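Local coordinates for protein endonuclease and methylase LlaGI (Lactococcus lactis, PDB 5FFJ) that probably recognises a specific DNA sequence, methylates adenine there and uses an ATP-driven, helicase-like motor in restriction, this construct lacking the nuclease, at residues Ser1176-Asp1188 against Val1205-Tyr1218. Sequence-based numbering, arbitrary orientation.
Sequences SKNLLINISGQGD and VIGGQARNLPRFTY. With nucleotides of chain B.
N1178 docks its amide on the backbone of F1216 through two hydrogen bonds: OD1 takes F1216 N on a lone pair in the carbonyl plane, while ND2 gives a nearly straight bond (172°) to F1216 O, 2.7 Å away. ND2 also reaches T1170 O. A leucine here would probably leave F1216 N and O without these mates and cost T1170 O this donor. Y1218 OH bonds to K1177 O at the ring edge. Backbone bonds join strands 1180-1184 and 1210-1214, whose axes run antiparallel at 161°; I1183 N to R1211 O (2.7 Å) points almost along the C=O axis. The pair forms the centre of a four-stranded antiparallel sheet in the specificity domain, flanked by strands 1058-1059 and 1194-1197; its end near S1184 and A1210, with the adjoining turns, meets DNA. There Q1209, with CG between backbone N and carbonyl carbon (chi1 52°) and a bend at chi2, brings NE2 to donate to Q1186 O (3.2 Å), a bond that would help hold the amide's rotation; OE1 accepts from N4 of DC9 of chain B at 2.7 Å, consistent with base readout. R1211 NH2 bonds OP2 of DT8 of chain B near the guanidinium plane, with Q1186 OE1 over one face.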
loop_
_atom_site.group_PDB
_atom_site.type_symbol
_atom_site.label_atom_id
_atom_site.label_comp_id
_atom_site.label_asym_id
_atom_site.label_seq_id
_atom_site.Cartn_x
_atom_site.Cartn_y
_atom_site.Cartn_z
ATOM N N SER A 1176 -34.979 -26.501 -0.132
ATOM C CA SER A 1176 -35.543 -26.315 -1.466
ATOM C C SER A 1176 -34.843 -27.187 -2.502
ATOM O O SER A 1176 -33.701 -27.604 -2.308
ATOM C CB SER A 1176 -35.450 -24.846 -1.883
ATOM O OG SER A 1176 -36.089 -24.009 -0.935
ATOM N N LYS A 1177 -35.542 -27.452 -3.603
ATOM C CA LYS A 1177 -35.010 -28.257 -4.697
ATOM C C LYS A 1177 -35.065 -27.482 -6.008
ATOM O O LYS A 1177 -36.146 -27.162 -6.503
ATOM C CB LYS A 1177 -35.795 -29.565 -4.837
ATOM C CG LYS A 1177 -35.732 -30.478 -3.624
ATOM C CD LYS A 1177 -34.322 -30.975 -3.372
ATOM C CE LYS A 1177 -34.287 -31.959 -2.218
ATOM N NZ LYS A 1177 -32.904 -32.433 -1.941
ATOM N N ASN A 1178 -33.897 -27.189 -6.571
ATOM C CA ASN A 1178 -33.824 -26.471 -7.836
ATOM C C ASN A 1178 -32.571 -26.845 -8.628
ATOM O O ASN A 1178 -31.586 -27.324 -8.061
ATOM C CB ASN A 1178 -33.850 -24.962 -7.583
ATOM C CG ASN A 1178 -34.512 -24.188 -8.706
ATOM O OD1 ASN A 1178 -34.569 -24.650 -9.846
ATOM N ND2 ASN A 1178 -35.013 -22.997 -8.389
ATOM N N LEU A 1179 -32.632 -26.636 -9.940
ATOM C CA LEU A 1179 -31.470 -26.771 -10.815
ATOM C C LEU A 1179 -31.168 -25.432 -11.470
ATOM O O LEU A 1179 -32.064 -24.805 -12.036
ATOM C CB LEU A 1179 -31.707 -27.822 -11.901
ATOM C CG LEU A 1179 -31.775 -29.303 -11.526
ATOM C CD1 LEU A 1179 -31.910 -30.121 -12.798
ATOM C CD2 LEU A 1179 -30.552 -29.743 -10.735
ATOM N N LEU A 1180 -29.915 -24.991 -11.389
ATOM C CA LEU A 1180 -29.490 -23.803 -12.117
ATOM C C LEU A 1180 -28.197 -24.056 -12.882
ATOM O O LEU A 1180 -27.293 -24.744 -12.407
ATOM C CB LEU A 1180 -29.337 -22.605 -11.169
ATOM C CG LEU A 1180 -28.662 -22.770 -9.806
ATOM C CD1 LEU A 1180 -27.158 -22.735 -9.917
ATOM C CD2 LEU A 1180 -29.133 -21.668 -8.877
ATOM N N ILE A 1181 -28.141 -23.512 -14.093
ATOM C CA ILE A 1181 -26.964 -23.607 -14.941
ATOM C C ILE A 1181 -26.107 -22.366 -14.760
ATOM O O ILE A 1181 -26.410 -21.314 -15.321
ATOM C CB ILE A 1181 -27.342 -23.747 -16.429
ATOM C CG1 ILE A 1181 -28.249 -24.959 -16.631
ATOM C CG2 ILE A 1181 -26.090 -23.866 -17.292
ATOM C CD1 ILE A 1181 -28.828 -25.063 -18.021
ATOM N N ASN A 1182 -25.045 -22.477 -13.972
ATOM C CA ASN A 1182 -24.114 -21.367 -13.833
ATOM C C ASN A 1182 -23.317 -21.171 -15.116
ATOM O O ASN A 1182 -22.943 -22.139 -15.778
ATOM C CB ASN A 1182 -23.159 -21.586 -12.660
ATOM C CG ASN A 1182 -23.876 -21.651 -11.329
ATOM O OD1 ASN A 1182 -24.450 -20.664 -10.870
ATOM N ND2 ASN A 1182 -23.833 -22.814 -10.691
ATOM N N ILE A 1183 -23.070 -19.912 -15.459
ATOM C CA ILE A 1183 -22.286 -19.576 -16.641
ATOM C C ILE A 1183 -21.349 -18.405 -16.371
ATOM O O ILE A 1183 -21.606 -17.586 -15.485
ATOM C CB ILE A 1183 -23.189 -19.208 -17.838
ATOM C CG1 ILE A 1183 -24.196 -18.128 -17.429
ATOM C CG2 ILE A 1183 -23.908 -20.445 -18.372
ATOM C CD1 ILE A 1183 -24.962 -17.529 -18.589
ATOM N N SER A 1184 -20.264 -18.331 -17.138
ATOM C CA SER A 1184 -19.410 -17.151 -17.127
ATOM C C SER A 1184 -20.286 -15.965 -17.508
ATOM O O SER A 1184 -21.199 -16.105 -18.324
ATOM C CB SER A 1184 -18.229 -17.300 -18.094
ATOM O OG SER A 1184 -17.602 -18.564 -17.967
ATOM N N GLY A 1185 -20.017 -14.806 -16.917
ATOM C CA GLY A 1185 -20.871 -13.649 -17.102
ATOM C C GLY A 1185 -20.170 -12.455 -17.711
ATOM O O GLY A 1185 -19.119 -12.032 -17.238
ATOM N N GLN A 1186 -20.750 -11.970 -18.804
ATOM C CA GLN A 1186 -20.584 -10.602 -19.286
ATOM C C GLN A 1186 -19.217 -9.953 -18.984
ATOM O O GLN A 1186 -19.097 -9.095 -18.108
ATOM C CB GLN A 1186 -21.729 -9.755 -18.703
ATOM C CG GLN A 1186 -22.731 -9.247 -19.741
ATOM C CD GLN A 1186 -24.096 -8.935 -19.146
ATOM O OE1 GLN A 1186 -24.620 -9.699 -18.335
ATOM N NE2 GLN A 1186 -24.678 -7.813 -19.555
ATOM N N GLY A 1187 -18.184 -10.392 -19.701
ATOM C CA GLY A 1187 -16.902 -9.708 -19.687
ATOM C C GLY A 1187 -15.782 -10.371 -18.898
ATOM O O GLY A 1187 -14.869 -9.687 -18.434
ATOM N N ASP A 1188 -15.846 -11.693 -18.747
ATOM C CA ASP A 1188 -14.709 -12.467 -18.253
ATOM C C ASP A 1188 -13.681 -12.518 -19.358
ATOM O O ASP A 1188 -14.035 -12.646 -20.529
ATOM C CB ASP A 1188 -15.106 -13.895 -17.861
ATOM C CG ASP A 1188 -15.345 -14.065 -16.367
ATOM O OD1 ASP A 1188 -14.640 -13.423 -15.559
ATOM O OD2 ASP A 1188 -16.229 -14.870 -16.004
ATOM N N VAL A 1205 -18.471 -18.763 -8.751
ATOM C CA VAL A 1205 -18.467 -20.162 -9.159
ATOM C C VAL A 1205 -17.803 -20.270 -10.528
ATOM O O VAL A 1205 -17.140 -21.259 -10.834
ATOM C CB VAL A 1205 -19.890 -20.761 -9.220
ATOM C CG1 VAL A 1205 -20.478 -20.874 -7.824
ATOM C CG2 VAL A 1205 -20.795 -19.929 -10.130
ATOM N N ILE A 1206 -17.998 -19.244 -11.352
ATOM C CA ILE A 1206 -17.337 -19.155 -12.648
ATOM C C ILE A 1206 -16.904 -17.718 -12.918
ATOM O O ILE A 1206 -17.707 -16.873 -13.318
ATOM C CB ILE A 1206 -18.242 -19.637 -13.796
ATOM C CG1 ILE A 1206 -18.805 -21.028 -13.488
ATOM C CG2 ILE A 1206 -17.456 -19.679 -15.098
ATOM C CD1 ILE A 1206 -19.818 -21.507 -14.500
ATOM N N GLY A 1207 -15.627 -17.443 -12.683
ATOM C CA GLY A 1207 -15.055 -16.146 -12.994
ATOM C C GLY A 1207 -15.370 -15.090 -11.954
ATOM O O GLY A 1207 -15.559 -15.405 -10.779
ATOM N N GLY A 1208 -15.428 -13.835 -12.395
ATOM C CA GLY A 1208 -15.597 -12.705 -11.495
ATOM C C GLY A 1208 -17.047 -12.284 -11.370
ATOM O O GLY A 1208 -17.445 -11.681 -10.375
ATOM N N GLN A 1209 -17.836 -12.598 -12.394
ATOM C CA GLN A 1209 -19.271 -12.331 -12.386
ATOM C C GLN A 1209 -20.009 -13.488 -13.059
ATOM O O GLN A 1209 -19.888 -13.698 -14.264
ATOM C CB GLN A 1209 -19.594 -11.003 -13.083
ATOM C CG GLN A 1209 -19.010 -10.849 -14.482
ATOM C CD GLN A 1209 -17.617 -10.248 -14.484
ATOM O OE1 GLN A 1209 -16.890 -10.327 -13.496
ATOM N NE2 GLN A 1209 -17.243 -9.630 -15.597
ATOM N N ALA A 1210 -20.762 -14.250 -12.272
ATOM C CA ALA A 1210 -21.422 -15.447 -12.784
ATOM C C ALA A 1210 -22.933 -15.286 -12.819
ATOM O O ALA A 1210 -23.558 -14.920 -11.823
ATOM C CB ALA A 1210 -21.052 -16.661 -11.946
ATOM N N ARG A 1211 -23.505 -15.566 -13.983
ATOM C CA ARG A 1211 -24.948 -15.610 -14.149
ATOM C C ARG A 1211 -25.397 -17.059 -14.014
ATOM O O ARG A 1211 -24.640 -17.977 -14.344
ATOM C CB ARG A 1211 -25.359 -15.039 -15.511
ATOM C CG ARG A 1211 -24.491 -13.881 -16.013
ATOM C CD ARG A 1211 -24.661 -12.643 -15.132
ATOM N NE ARG A 1211 -23.547 -11.702 -15.281
ATOM C CZ ARG A 1211 -23.664 -10.382 -15.407
ATOM N NH1 ARG A 1211 -24.856 -9.797 -15.412
ATOM N NH2 ARG A 1211 -22.571 -9.639 -15.531
ATOM N N ASN A 1212 -26.611 -17.271 -13.518
ATOM C CA ASN A 1212 -27.183 -18.611 -13.474
ATOM C C ASN A 1212 -28.599 -18.613 -14.023
ATOM O O ASN A 1212 -29.299 -17.598 -13.986
ATOM C CB ASN A 1212 -27.163 -19.179 -12.050
ATOM C CG ASN A 1212 -27.942 -18.333 -11.070
ATOM O OD1 ASN A 1212 -29.158 -18.475 -10.941
ATOM N ND2 ASN A 1212 -27.243 -17.453 -10.360
ATOM N N LEU A 1213 -29.004 -19.767 -14.538
ATOM C CA LEU A 1213 -30.275 -19.915 -15.226
ATOM C C LEU A 1213 -31.122 -20.979 -14.538
ATOM O O LEU A 1213 -31.017 -22.161 -14.863
ATOM C CB LEU A 1213 -30.030 -20.274 -16.692
ATOM C CG LEU A 1213 -29.237 -19.195 -17.435
ATOM C CD1 LEU A 1213 -28.483 -19.778 -18.608
ATOM C CD2 LEU A 1213 -30.166 -18.083 -17.894
ATOM N N PRO A 1214 -31.964 -20.562 -13.577
ATOM C CA PRO A 1214 -32.695 -21.526 -12.747
ATOM C C PRO A 1214 -33.722 -22.340 -13.521
ATOM O O PRO A 1214 -34.289 -21.863 -14.504
ATOM C CB PRO A 1214 -33.381 -20.638 -11.706
ATOM C CG PRO A 1214 -33.538 -19.330 -12.376
ATOM C CD PRO A 1214 -32.333 -19.174 -13.254
ATOM N N ARG A 1215 -33.947 -23.567 -13.067
ATOM C CA ARG A 1215 -34.951 -24.440 -13.659
ATOM C C ARG A 1215 -36.324 -24.089 -13.104
ATOM O O ARG A 1215 -37.336 -24.225 -13.792
ATOM C CB ARG A 1215 -34.614 -25.906 -13.377
ATOM C CG ARG A 1215 -35.656 -26.911 -13.851
ATOM C CD ARG A 1215 -35.808 -26.899 -15.364
ATOM N NE ARG A 1215 -36.777 -27.894 -15.821
ATOM C CZ ARG A 1215 -38.094 -27.707 -15.850
ATOM N NH1 ARG A 1215 -38.624 -26.560 -15.447
ATOM N NH2 ARG A 1215 -38.889 -28.675 -16.286
ATOM N N PHE A 1216 -36.341 -23.628 -11.856
ATOM C CA PHE A 1216 -37.581 -23.299 -11.166
ATOM C C PHE A 1216 -37.504 -21.934 -10.492
ATOM O O PHE A 1216 -36.421 -21.452 -10.158
ATOM C CB PHE A 1216 -37.903 -24.360 -10.110
ATOM C CG PHE A 1216 -38.120 -25.736 -10.669
ATOM C CD1 PHE A 1216 -38.938 -25.937 -11.766
ATOM C CD2 PHE A 1216 -37.511 -26.834 -10.084
ATOM C CE1 PHE A 1216 -39.140 -27.208 -12.273
ATOM C CE2 PHE A 1216 -37.707 -28.103 -10.586
ATOM C CZ PHE A 1216 -38.524 -28.290 -11.681
ATOM N N THR A 1217 -38.668 -21.321 -10.298
ATOM C CA THR A 1217 -38.797 -20.144 -9.447
ATOM C C THR A 1217 -39.918 -20.391 -8.447
ATOM O O THR A 1217 -40.907 -21.049 -8.770
ATOM C CB THR A 1217 -39.090 -18.875 -10.257
ATOM O OG1 THR A 1217 -40.153 -19.129 -11.184
ATOM C CG2 THR A 1217 -37.852 -18.436 -11.017
ATOM N N TYR A 1218 -39.760 -19.864 -7.234
ATOM C CA TYR A 1218 -40.697 -20.138 -6.147
ATOM C C TYR A 1218 -41.447 -18.889 -5.692
ATOM O O TYR A 1218 -41.050 -17.763 -5.994
ATOM C CB TYR A 1218 -39.959 -20.755 -4.958
ATOM C CG TYR A 1218 -39.500 -22.173 -5.197
ATOM C CD1 TYR A 1218 -40.333 -23.246 -4.919
ATOM C CD2 TYR A 1218 -38.234 -22.438 -5.704
ATOM C CE1 TYR A 1218 -39.923 -24.542 -5.135
ATOM C CE2 TYR A 1218 -37.814 -23.736 -5.925
ATOM C CZ TYR A 1218 -38.664 -24.783 -5.639
ATOM O OH TYR A 1218 -38.255 -26.078 -5.856
ATOM P P DT B 8 -22.340 -5.362 -16.786
ATOM O OP1 DT B 8 -22.583 -4.632 -18.052
ATOM O OP2 DT B 8 -22.545 -6.827 -16.748
ATOM O "O5'" DT B 8 -20.846 -5.069 -16.293
ATOM C "C5'" DT B 8 -20.477 -3.754 -15.856
ATOM C "C4'" DT B 8 -19.091 -3.751 -15.229
ATOM O "O4'" DT B 8 -19.212 -3.865 -13.773
ATOM C "C3'" DT B 8 -18.192 -4.912 -15.639
ATOM O "O3'" DT B 8 -16.819 -4.525 -15.618
ATOM C "C2'" DT B 8 -18.516 -5.936 -14.566
ATOM C "C1'" DT B 8 -18.544 -5.041 -13.339
ATOM N N1 DT B 8 -19.257 -5.609 -12.127
ATOM C C2 DT B 8 -18.933 -5.128 -10.876
ATOM O O2 DT B 8 -18.098 -4.263 -10.688
ATOM N N3 DT B 8 -19.629 -5.693 -9.845
ATOM C C4 DT B 8 -20.590 -6.671 -9.927
ATOM O O4 DT B 8 -21.151 -7.105 -8.932
ATOM C C5 DT B 8 -20.883 -7.144 -11.263
ATOM C C7 DT B 8 -21.913 -8.219 -11.488
ATOM C C6 DT B 8 -20.210 -6.597 -12.287
ATOM P P DC B 9 -16.129 -3.872 -16.914
ATOM O OP1 DC B 9 -16.999 -2.760 -17.360
ATOM O OP2 DC B 9 -15.810 -4.962 -17.862
ATOM O "O5'" DC B 9 -14.744 -3.285 -16.352
ATOM C "C5'" DC B 9 -14.750 -2.140 -15.495
ATOM C "C4'" DC B 9 -13.943 -2.387 -14.226
ATOM O "O4'" DC B 9 -14.650 -3.329 -13.364
ATOM C "C3'" DC B 9 -12.546 -2.988 -14.445
ATOM O "O3'" DC B 9 -11.569 -2.262 -13.703
ATOM C "C2'" DC B 9 -12.696 -4.423 -13.949
ATOM C "C1'" DC B 9 -13.717 -4.250 -12.842
ATOM N N1 DC B 9 -14.437 -5.516 -12.427
ATOM C C2 DC B 9 -14.586 -5.822 -11.065
ATOM O O2 DC B 9 -14.123 -5.051 -10.215
ATOM N N3 DC B 9 -15.237 -6.961 -10.713
ATOM C C4 DC B 9 -15.724 -7.773 -11.653
ATOM N N4 DC B 9 -16.361 -8.884 -11.257
ATOM C C5 DC B 9 -15.583 -7.480 -13.040
ATOM C C6 DC B 9 -14.941 -6.354 -13.378
#